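Local coordinates for alpha-galactosidase 1 (Saccharomyces cerevisiae, PDB 3LRM), which catalyses the hydrolysis of terminal, non-reducing alpha-D-galactose residues from alpha-galactosides such as galactose oligosaccharides, galactomannans and galactolipids, at residues S114-Y119 / L146-C151; L71-S76 / E118-G123. The protein carries 2 engineered substitutions. All coordinates share one frame; numbering follows the deposited sequence.

Contact 1: S114-Y119 / L146-C151; sequences SSAGEY and LKYANC. Engineered in segment 146-151: Ala149 (natural residue Asp). With GLA (alpha-D-galactopyranose), chain K.
Ser114 and Ser115 pair in parallel with Tyr148 and Ala149, and the backbone satisfies itself in a short ladder. Ser114 N donates to Lys147 O at 3.0 Å, and Ser114 O takes Ala149 N at 2.7 Å. Just past the end of the strand, Ala116 N still reaches Ala149 O, 2.9 Å away but from above the carbonyl plane, although Ala116 already sits at the centre of an inverse gamma turn. Ala149 O also accepts Tyr167 OH, and Ser114 OG is hydrogen-bonded to Ser127 OG. The next link uses a side chain. With OG swung anti to the backbone N (chi1 179°), Ser115 extends its hydroxyl to Cys151 O at 3.0 Å, arriving in the carbonyl plane on a lone pair, which ties the two segments together beyond the last strand pair.

Tyr148 turns its ring the other way, against the turn: Ala116 N lies over one face toward the rim, Ala116 CB meets Tyr148 CE2 at 3.4 Å, and Ser114 CB stands at the ring edge, in plane. An alanine here would remove the ring and is likely to leave a gap beside Ala116 and Ser114, with the turn less firmly backed.

Lys147 runs fully extended into the substrate pocket, where NZ donates to galactose O3 at 2.9 Å and to galactose O4 at 2.8 Å while forming a salt bridge with Asp72. Ala149 is an engineered replacement of the nucleophilic aspartate, so the carboxylate that attacks the sugar is missing.

These strands, 109-115 and 145-149, are neighbours in the parallel beta-barrel of the (beta/alpha)8 fold, joined by a beta-alpha-beta crossover through helix 131-140. That helix meets Ser114 and Leu146 through Phe138, and helix 160-176 covers Tyr148 and Leu146 with Met170.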
ATOM      1  N   SER A 114     -19.063  -8.718 -22.227  1.00 40.21           N
ATOM      2  CA  SER A 114     -18.189  -9.847 -21.965  1.00 39.92           C
ATOM      3  C   SER A 114     -17.283  -9.527 -20.782  1.00 39.85           C
ATOM      4  O   SER A 114     -17.366  -8.442 -20.214  1.00 39.95           O
ATOM      5  CB  SER A 114     -17.352 -10.182 -23.189  1.00 39.95           C
ATOM      6  OG  SER A 114     -16.711 -11.433 -23.004  1.00 40.20           O
ATOM      7  N   SER A 115     -16.432 -10.478 -20.414  1.00 39.69           N
ATOM      8  CA  SER A 115     -15.500 -10.308 -19.306  1.00 39.55           C
ATOM      9  C   SER A 115     -14.108 -10.774 -19.704  1.00 39.60           C
ATOM     10  O   SER A 115     -13.947 -11.810 -20.347  1.00 39.73           O
ATOM     11  CB  SER A 115     -15.977 -11.077 -18.072  1.00 39.53           C
ATOM     12  OG  SER A 115     -15.066 -10.939 -16.994  1.00 39.38           O
ATOM     13  N   ALA A 116     -13.101  -9.999 -19.321  1.00 39.74           N
ATOM     14  CA  ALA A 116     -11.707 -10.385 -19.520  1.00 39.85           C
ATOM     15  C   ALA A 116     -11.322 -11.453 -18.490  1.00 39.93           C
ATOM     16  O   ALA A 116     -10.438 -11.252 -17.649  1.00 39.84           O
ATOM     17  CB  ALA A 116     -10.807  -9.169 -19.408  1.00 39.74           C
ATOM     18  N   GLY A 117     -12.011 -12.587 -18.571  1.00 40.01           N
ATOM     19  CA  GLY A 117     -11.845 -13.682 -17.627  1.00 40.40           C
ATOM     20  C   GLY A 117     -12.481 -14.964 -18.139  1.00 40.60           C
ATOM     21  O   GLY A 117     -13.042 -14.993 -19.230  1.00 40.57           O
ATOM     22  N   GLU A 118     -12.377 -16.025 -17.344  1.00 40.77           N
ATOM     23  CA  GLU A 118     -12.900 -17.340 -17.700  1.00 40.98           C
ATOM     24  C   GLU A 118     -14.420 -17.306 -17.847  1.00 40.91           C
ATOM     25  O   GLU A 118     -14.975 -17.872 -18.787  1.00 41.04           O
ATOM     26  CB  GLU A 118     -12.487 -18.364 -16.636  1.00 41.16           C
ATOM     27  CG  GLU A 118     -12.627 -19.823 -17.043  1.00 41.86           C
ATOM     28  CD  GLU A 118     -12.040 -20.789 -16.004  1.00 43.89           C
ATOM     29  OE1 GLU A 118     -12.521 -21.949 -15.945  1.00 44.84           O
ATOM     30  OE2 GLU A 118     -11.104 -20.400 -15.250  1.00 44.36           O
ATOM     31  N   TYR A 119     -15.083 -16.647 -16.905  1.00 40.74           N
ATOM     32  CA  TYR A 119     -16.523 -16.516 -16.937  1.00 40.66           C
ATOM     33  C   TYR A 119     -16.896 -15.051 -16.805  1.00 40.62           C
ATOM     34  O   TYR A 119     -16.057 -14.225 -16.452  1.00 40.92           O
ATOM     35  CB  TYR A 119     -17.164 -17.330 -15.808  1.00 40.71           C
ATOM     36  CG  TYR A 119     -16.725 -18.779 -15.754  1.00 41.06           C
ATOM     37  CD1 TYR A 119     -15.834 -19.216 -14.774  1.00 41.03           C
ATOM     38  CD2 TYR A 119     -17.192 -19.714 -16.688  1.00 41.03           C
ATOM     39  CE1 TYR A 119     -15.424 -20.542 -14.716  1.00 41.56           C
ATOM     40  CE2 TYR A 119     -16.784 -21.042 -16.643  1.00 41.05           C
ATOM     41  CZ  TYR A 119     -15.901 -21.451 -15.653  1.00 41.74           C
ATOM     42  OH  TYR A 119     -15.488 -22.766 -15.590  1.00 41.53           O
ATOM     43  N   LEU A 146     -18.611  -2.515 -26.890  1.00 39.93           N
ATOM     44  CA  LEU A 146     -18.344  -3.636 -25.990  1.00 39.57           C
ATOM     45  C   LEU A 146     -18.034  -3.189 -24.562  1.00 39.41           C
ATOM     46  O   LEU A 146     -17.064  -2.462 -24.321  1.00 39.23           O
ATOM     47  CB  LEU A 146     -17.219  -4.530 -26.536  1.00 39.52           C
ATOM     48  CG  LEU A 146     -16.808  -5.732 -25.671  1.00 39.32           C
ATOM     49  CD1 LEU A 146     -17.903  -6.791 -25.661  1.00 39.70           C
ATOM     50  CD2 LEU A 146     -15.489  -6.329 -26.128  1.00 38.86           C
ATOM     51  N   LYS A 147     -18.878  -3.621 -23.626  1.00 39.14           N
ATOM     52  CA  LYS A 147     -18.596  -3.469 -22.204  1.00 38.98           C
ATOM     53  C   LYS A 147     -17.820  -4.706 -21.753  1.00 38.84           C
ATOM     54  O   LYS A 147     -18.331  -5.828 -21.829  1.00 38.84           O
ATOM     55  CB  LYS A 147     -19.893  -3.309 -21.410  1.00 38.96           C
ATOM     56  CG  LYS A 147     -19.701  -3.227 -19.902  1.00 39.38           C
ATOM     57  CD  LYS A 147     -21.034  -3.143 -19.200  1.00 40.51           C
ATOM     58  CE  LYS A 147     -20.872  -3.167 -17.697  1.00 41.15           C
ATOM     59  NZ  LYS A 147     -22.187  -2.971 -17.014  1.00 41.31           N
ATOM     60  N   TYR A 148     -16.590  -4.497 -21.290  1.00 38.55           N
ATOM     61  CA  TYR A 148     -15.659  -5.604 -21.060  1.00 38.25           C
ATOM     62  C   TYR A 148     -15.219  -5.698 -19.588  1.00 38.14           C
ATOM     63  O   TYR A 148     -14.371  -4.923 -19.131  1.00 38.10           O
ATOM     64  CB  TYR A 148     -14.465  -5.465 -22.014  1.00 38.11           C
ATOM     65  CG  TYR A 148     -13.702  -6.737 -22.274  1.00 38.01           C
ATOM     66  CD1 TYR A 148     -14.361  -7.932 -22.547  1.00 38.04           C
ATOM     67  CD2 TYR A 148     -12.313  -6.744 -22.264  1.00 38.04           C
ATOM     68  CE1 TYR A 148     -13.654  -9.098 -22.789  1.00 38.16           C
ATOM     69  CE2 TYR A 148     -11.599  -7.897 -22.502  1.00 38.09           C
ATOM     70  CZ  TYR A 148     -12.270  -9.069 -22.772  1.00 38.53           C
ATOM     71  OH  TYR A 148     -11.549 -10.220 -23.009  1.00 39.07           O
ATOM     72  N   ALA A 149     -15.802  -6.661 -18.869  1.00 37.85           N
ATOM     73  CA  ALA A 149     -15.725  -6.752 -17.407  1.00 37.60           C
ATOM     74  C   ALA A 149     -14.449  -7.396 -16.881  1.00 37.53           C
ATOM     75  O   ALA A 149     -13.550  -7.711 -17.653  1.00 37.46           O
ATOM     76  CB  ALA A 149     -16.947  -7.462 -16.860  1.00 37.58           C
ATOM     77  N   ASN A 150     -14.387  -7.595 -15.562  1.00 37.51           N
ATOM     78  CA  ASN A 150     -13.166  -8.013 -14.876  1.00 37.49           C
ATOM     79  C   ASN A 150     -13.313  -9.246 -13.981  1.00 37.67           C
ATOM     80  O   ASN A 150     -12.447  -9.512 -13.143  1.00 37.79           O
ATOM     81  CB  ASN A 150     -12.619  -6.846 -14.045  1.00 37.36           C
ATOM     82  CG  ASN A 150     -11.172  -7.043 -13.628  1.00 37.07           C
ATOM     83  OD1 ASN A 150     -10.377  -7.623 -14.366  1.00 36.84           O
ATOM     84  ND2 ASN A 150     -10.826  -6.558 -12.441  1.00 36.59           N
ATOM     85  N   CYS A 151     -14.395  -9.998 -14.152  1.00 37.79           N
ATOM     86  CA  CYS A 151     -14.644 -11.169 -13.312  1.00 37.95           C
ATOM     87  C   CYS A 151     -13.877 -12.410 -13.767  1.00 37.98           C
ATOM     88  O   CYS A 151     -13.723 -12.655 -14.972  1.00 37.94           O
ATOM     89  CB  CYS A 151     -16.132 -11.480 -13.267  1.00 38.05           C
ATOM     90  SG  CYS A 151     -17.059 -10.346 -12.236  1.00 38.84           S
TER
HETATM   91  C1  GLA K   3     -20.021  -6.408 -13.220  1.00 75.22           C
HETATM   92  C2  GLA K   3     -20.210  -4.969 -13.693  1.00 75.38           C
HETATM   93  C3  GLA K   3     -21.699  -4.601 -13.650  1.00 75.62           C
HETATM   94  C4  GLA K   3     -22.543  -5.625 -14.418  1.00 75.35           C
HETATM   95  C5  GLA K   3     -22.207  -7.047 -13.945  1.00 75.18           C
HETATM   96  C6  GLA K   3     -22.976  -8.130 -14.699  1.00 74.93           C
HETATM   97  O2  GLA K   3     -19.430  -4.092 -12.873  1.00 75.00           O
HETATM   98  O3  GLA K   3     -21.914  -3.283 -14.173  1.00 75.82           O
HETATM   99  O4  GLA K   3     -22.293  -5.485 -15.823  1.00 74.84           O
HETATM  100  O5  GLA K   3     -20.797  -7.273 -14.063  1.00 75.32           O
HETATM  101  O6  GLA K   3     -23.152  -9.287 -13.875  1.00 74.60           O

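Contact 2: L71-S76 / E118-G123; sequences LDDCWS and EYTCAG. With GLA (alpha-D-galactopyranose), chain K; FRU (beta-D-fructofuranose), chain B; GLC (alpha-D-glucopyranose), chain C.
The carboxylate of Asp73 meets the hydroxyl of Thr120 and accepts both hydrogen bonds that cross between the loops. Thr120 holds OG1 between its backbone N and carbonyl carbon (chi1 67°), which brings the hydroxyl to Asp73 OD1 at 2.7 Å, on that oxygen's syn lone pair; Thr120 OG1 in turn accepts Tyr124 N. Cys74 N, 2.7 Å from the same Asp73 OD1, comes in on the anti side and well out of the carboxylate plane. The other oxygen, Asp73 OD2, accepts Ala122 N at 2.9 Å, on its syn side and 31° out of plane. Bonds at both oxygens fix the rotation of the carboxylate.

Both segments are loops at the C-terminal ends of neighbouring barrel strands, 68-70 and 109-115, the rim where a (beta/alpha)8 enzyme carries its active site. The second loop folds there into a type I turn, Thr120 to Gly123, which presents Ala122 N to the aspartate.

The raffinose lies against this rim. Asp72 OD2 accepts galactose O4 at 2.8 Å, while Asp73 OD2 has a weak bond from galactose O6. Cys121 sets SG beside its backbone N (chi1 -57°); that torsion and the disulfide to Cys151 hold the sulfur 3.3 Å from galactose O5, with CB against the glucose and fructose units. Farther from the sugar, Cys74 SG, in a disulfide with Cys42, packs on Ala122 CB at 3.6 Å.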
ATOM      1  N   LEU A  71     -26.707  -4.363 -24.092  1.00 40.40           N
ATOM      2  CA  LEU A  71     -27.112  -5.634 -23.514  1.00 40.68           C
ATOM      3  C   LEU A  71     -26.010  -6.114 -22.581  1.00 40.99           C
ATOM      4  O   LEU A  71     -24.844  -6.193 -22.969  1.00 41.00           O
ATOM      5  CB  LEU A  71     -27.383  -6.675 -24.603  1.00 40.61           C
ATOM      6  CG  LEU A  71     -27.707  -8.098 -24.145  1.00 40.49           C
ATOM      7  CD1 LEU A  71     -29.062  -8.179 -23.458  1.00 40.54           C
ATOM      8  CD2 LEU A  71     -27.653  -9.033 -25.324  1.00 40.56           C
ATOM      9  N   ASP A  72     -26.395  -6.435 -21.352  1.00 41.38           N
ATOM     10  CA  ASP A  72     -25.446  -6.796 -20.317  1.00 41.71           C
ATOM     11  C   ASP A  72     -25.206  -8.313 -20.229  1.00 41.84           C
ATOM     12  O   ASP A  72     -25.126  -8.990 -21.249  1.00 41.80           O
ATOM     13  CB  ASP A  72     -25.904  -6.222 -18.980  1.00 41.82           C
ATOM     14  CG  ASP A  72     -24.751  -5.896 -18.071  1.00 42.23           C
ATOM     15  OD1 ASP A  72     -24.145  -4.817 -18.238  1.00 42.06           O
ATOM     16  OD2 ASP A  72     -24.455  -6.728 -17.193  1.00 43.00           O
ATOM     17  N   ASP A  73     -25.081  -8.830 -19.010  1.00 42.08           N
ATOM     18  CA  ASP A  73     -24.736 -10.233 -18.777  1.00 42.36           C
ATOM     19  C   ASP A  73     -25.928 -11.170 -18.996  1.00 42.64           C
ATOM     20  O   ASP A  73     -27.054 -10.720 -19.212  1.00 42.66           O
ATOM     21  CB  ASP A  73     -24.186 -10.404 -17.352  1.00 42.25           C
ATOM     22  CG  ASP A  73     -23.171 -11.528 -17.237  1.00 41.97           C
ATOM     23  OD1 ASP A  73     -23.059 -12.338 -18.173  1.00 41.96           O
ATOM     24  OD2 ASP A  73     -22.476 -11.602 -16.205  1.00 41.91           O
ATOM     25  N   CYS A  74     -25.655 -12.474 -18.933  1.00 43.05           N
ATOM     26  CA  CYS A  74     -26.668 -13.536 -18.981  1.00 43.55           C
ATOM     27  C   CYS A  74     -27.396 -13.591 -20.330  1.00 43.33           C
ATOM     28  O   CYS A  74     -28.624 -13.691 -20.381  1.00 43.62           O
ATOM     29  CB  CYS A  74     -27.664 -13.422 -17.802  1.00 43.72           C
ATOM     30  SG  CYS A  74     -27.057 -12.465 -16.359  1.00 46.10           S
ATOM     31  N   TRP A  75     -26.634 -13.527 -21.419  1.00 43.10           N
ATOM     32  CA  TRP A  75     -27.215 -13.511 -22.767  1.00 42.97           C
ATOM     33  C   TRP A  75     -26.845 -14.740 -23.585  1.00 43.13           C
ATOM     34  O   TRP A  75     -27.544 -15.086 -24.541  1.00 43.19           O
ATOM     35  CB  TRP A  75     -26.815 -12.246 -23.534  1.00 42.69           C
ATOM     36  CG  TRP A  75     -25.347 -12.151 -23.814  1.00 42.25           C
ATOM     37  CD1 TRP A  75     -24.412 -11.484 -23.076  1.00 41.73           C
ATOM     38  CD2 TRP A  75     -24.636 -12.754 -24.907  1.00 42.23           C
ATOM     39  NE1 TRP A  75     -23.171 -11.622 -23.641  1.00 41.29           N
ATOM     40  CE2 TRP A  75     -23.276 -12.400 -24.764  1.00 41.91           C
ATOM     41  CE3 TRP A  75     -25.020 -13.556 -25.997  1.00 42.08           C
ATOM     42  CZ2 TRP A  75     -22.291 -12.822 -25.667  1.00 41.95           C
ATOM     43  CZ3 TRP A  75     -24.040 -13.978 -26.894  1.00 41.87           C
ATOM     44  CH2 TRP A  75     -22.691 -13.608 -26.722  1.00 42.05           C
ATOM     45  N   SER A  76     -25.732 -15.378 -23.227  1.00 43.36           N
ATOM     46  CA  SER A  76     -25.254 -16.558 -23.944  1.00 43.62           C
ATOM     47  C   SER A  76     -25.757 -17.832 -23.273  1.00 43.66           C
ATOM     48  O   SER A  76     -26.216 -17.796 -22.126  1.00 43.71           O
ATOM     49  CB  SER A  76     -23.728 -16.559 -24.019  1.00 43.62           C
ATOM     50  OG  SER A  76     -23.167 -16.544 -22.719  1.00 44.32           O
ATOM     51  N   GLU A 118     -12.377 -16.025 -17.344  1.00 40.77           N
ATOM     52  CA  GLU A 118     -12.900 -17.340 -17.700  1.00 40.98           C
ATOM     53  C   GLU A 118     -14.420 -17.306 -17.847  1.00 40.91           C
ATOM     54  O   GLU A 118     -14.975 -17.872 -18.787  1.00 41.04           O
ATOM     55  CB  GLU A 118     -12.487 -18.364 -16.636  1.00 41.16           C
ATOM     56  CG  GLU A 118     -12.627 -19.823 -17.043  1.00 41.86           C
ATOM     57  CD  GLU A 118     -12.040 -20.789 -16.004  1.00 43.89           C
ATOM     58  OE1 GLU A 118     -12.521 -21.949 -15.945  1.00 44.84           O
ATOM     59  OE2 GLU A 118     -11.104 -20.400 -15.250  1.00 44.36           O
ATOM     60  N   TYR A 119     -15.083 -16.647 -16.905  1.00 40.74           N
ATOM     61  CA  TYR A 119     -16.523 -16.516 -16.937  1.00 40.66           C
ATOM     62  C   TYR A 119     -16.896 -15.051 -16.805  1.00 40.62           C
ATOM     63  O   TYR A 119     -16.057 -14.225 -16.452  1.00 40.92           O
ATOM     64  CB  TYR A 119     -17.164 -17.330 -15.808  1.00 40.71           C
ATOM     65  CG  TYR A 119     -16.725 -18.779 -15.754  1.00 41.06           C
ATOM     66  CD1 TYR A 119     -15.834 -19.216 -14.774  1.00 41.03           C
ATOM     67  CD2 TYR A 119     -17.192 -19.714 -16.688  1.00 41.03           C
ATOM     68  CE1 TYR A 119     -15.424 -20.542 -14.716  1.00 41.56           C
ATOM     69  CE2 TYR A 119     -16.784 -21.042 -16.643  1.00 41.05           C
ATOM     70  CZ  TYR A 119     -15.901 -21.451 -15.653  1.00 41.74           C
ATOM     71  OH  TYR A 119     -15.488 -22.766 -15.590  1.00 41.53           O
ATOM     72  N   THR A 120     -18.145 -14.725 -17.112  1.00 40.48           N
ATOM     73  CA  THR A 120     -18.688 -13.408 -16.798  1.00 40.35           C
ATOM     74  C   THR A 120     -19.128 -13.404 -15.335  1.00 40.47           C
ATOM     75  O   THR A 120     -19.189 -14.452 -14.692  1.00 40.70           O
ATOM     76  CB  THR A 120     -19.880 -13.034 -17.701  1.00 40.34           C
ATOM     77  OG1 THR A 120     -20.995 -13.888 -17.413  1.00 40.01           O
ATOM     78  CG2 THR A 120     -19.507 -13.143 -19.167  1.00 39.93           C
ATOM     79  N   CYS A 121     -19.437 -12.223 -14.820  1.00 40.58           N
ATOM     80  CA  CYS A 121     -19.773 -12.051 -13.411  1.00 40.60           C
ATOM     81  C   CYS A 121     -20.994 -12.858 -12.980  1.00 40.94           C
ATOM     82  O   CYS A 121     -21.178 -13.122 -11.788  1.00 41.17           O
ATOM     83  CB  CYS A 121     -19.944 -10.564 -13.093  1.00 40.48           C
ATOM     84  SG  CYS A 121     -18.463  -9.594 -13.497  1.00 39.96           S
ATOM     85  N   ALA A 122     -21.815 -13.261 -13.951  1.00 41.12           N
ATOM     86  CA  ALA A 122     -22.972 -14.120 -13.676  1.00 41.14           C
ATOM     87  C   ALA A 122     -22.723 -15.596 -14.000  1.00 41.15           C
ATOM     88  O   ALA A 122     -23.599 -16.437 -13.791  1.00 41.48           O
ATOM     89  CB  ALA A 122     -24.207 -13.612 -14.405  1.00 41.24           C
ATOM     90  N   GLY A 123     -21.539 -15.914 -14.512  1.00 41.08           N
ATOM     91  CA  GLY A 123     -21.133 -17.309 -14.686  1.00 41.14           C
ATOM     92  C   GLY A 123     -21.209 -17.873 -16.085  1.00 41.17           C
ATOM     93  O   GLY A 123     -21.132 -19.090 -16.264  1.00 41.16           O
TER
HETATM   94  C1  GLA K   3     -20.021  -6.408 -13.220  1.00 75.22           C
HETATM   95  C2  GLA K   3     -20.210  -4.969 -13.693  1.00 75.38           C
HETATM   96  C3  GLA K   3     -21.699  -4.601 -13.650  1.00 75.62           C
HETATM   97  C4  GLA K   3     -22.543  -5.625 -14.418  1.00 75.35           C
HETATM   98  C5  GLA K   3     -22.207  -7.047 -13.945  1.00 75.18           C
HETATM   99  C6  GLA K   3     -22.976  -8.130 -14.699  1.00 74.93           C
HETATM  100  O2  GLA K   3     -19.430  -4.092 -12.873  1.00 75.00           O
HETATM  101  O3  GLA K   3     -21.914  -3.283 -14.173  1.00 75.82           O
HETATM  102  O4  GLA K   3     -22.293  -5.485 -15.823  1.00 74.84           O
HETATM  103  O5  GLA K   3     -20.797  -7.273 -14.063  1.00 75.32           O
HETATM  104  O6  GLA K   3     -23.152  -9.287 -13.875  1.00 74.60           O
HETATM  105  C1  FRU B   2     -24.601  -8.841  -8.423  1.00 77.32           C
HETATM  106  C2  FRU B   2     -23.477  -9.728  -8.982  1.00 77.54           C
HETATM  107  C3  FRU B   2     -23.823 -10.174 -10.414  1.00 77.96           C
HETATM  108  C4  FRU B   2     -24.055 -11.671 -10.360  1.00 78.13           C
HETATM  109  C5  FRU B   2     -24.001 -12.026  -8.883  1.00 77.98           C
HETATM  110  C6  FRU B   2     -23.183 -13.294  -8.655  1.00 78.06           C
HETATM  111  O1  FRU B   2     -24.949  -7.773  -9.285  1.00 76.21           O
HETATM  112  O2  FRU B   2     -22.245  -9.012  -8.833  1.00 76.75           O
HETATM  113  O3  FRU B   2     -22.839  -9.868 -11.378  1.00 78.04           O
HETATM  114  O4  FRU B   2     -25.325 -11.973 -10.892  1.00 78.47           O
HETATM  115  O5  FRU B   2     -23.455 -10.911  -8.198  1.00 77.78           O
HETATM  116  O6  FRU B   2     -22.101 -13.091  -7.768  1.00 77.95           O
HETATM  117  C1  GLC C   1     -21.034  -9.644  -9.239  1.00 76.24           C
HETATM  118  C2  GLC C   1     -20.085  -9.994  -8.077  1.00 75.88           C
HETATM  119  C3  GLC C   1     -19.390  -8.754  -7.518  1.00 75.60           C
HETATM  120  C4  GLC C   1     -18.724  -7.988  -8.653  1.00 75.41           C
HETATM  121  C5  GLC C   1     -19.757  -7.634  -9.723  1.00 75.56           C
HETATM  122  C6  GLC C   1     -19.096  -6.885 -10.881  1.00 75.62           C
HETATM  123  O2  GLC C   1     -20.750 -10.683  -7.041  1.00 75.64           O
HETATM  124  O3  GLC C   1     -18.426  -9.134  -6.567  1.00 75.23           O
HETATM  125  O4  GLC C   1     -18.129  -6.824  -8.141  1.00 75.35           O
HETATM  126  O5  GLC C   1     -20.379  -8.821 -10.203  1.00 76.14           O
HETATM  127  O6  GLC C   1     -20.023  -6.557 -11.894  1.00 75.17           O

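Overall arrangement
Both contacts are buried, and they share Glu118 and Tyr119, their centres about 8 Å apart. Contact 1 belongs to the barrel wall: regular strand pairing carries it, with a tyrosine facing the outer helices and a lysine facing inward. Contact 2 lies on the active-site rim, smaller and without strand pairing, with partly exposed Ala122 at its margin; there a carboxylate rather than a sheet does the joining. A disulfide, Cys121 to Cys151, and the salt bridge from Lys147 to Asp72 link them, with some packing of Ser115 and Cys151 on Thr120 besides. Both reach the same galactose, contact 1 with a cation and contact 2 with carboxylates.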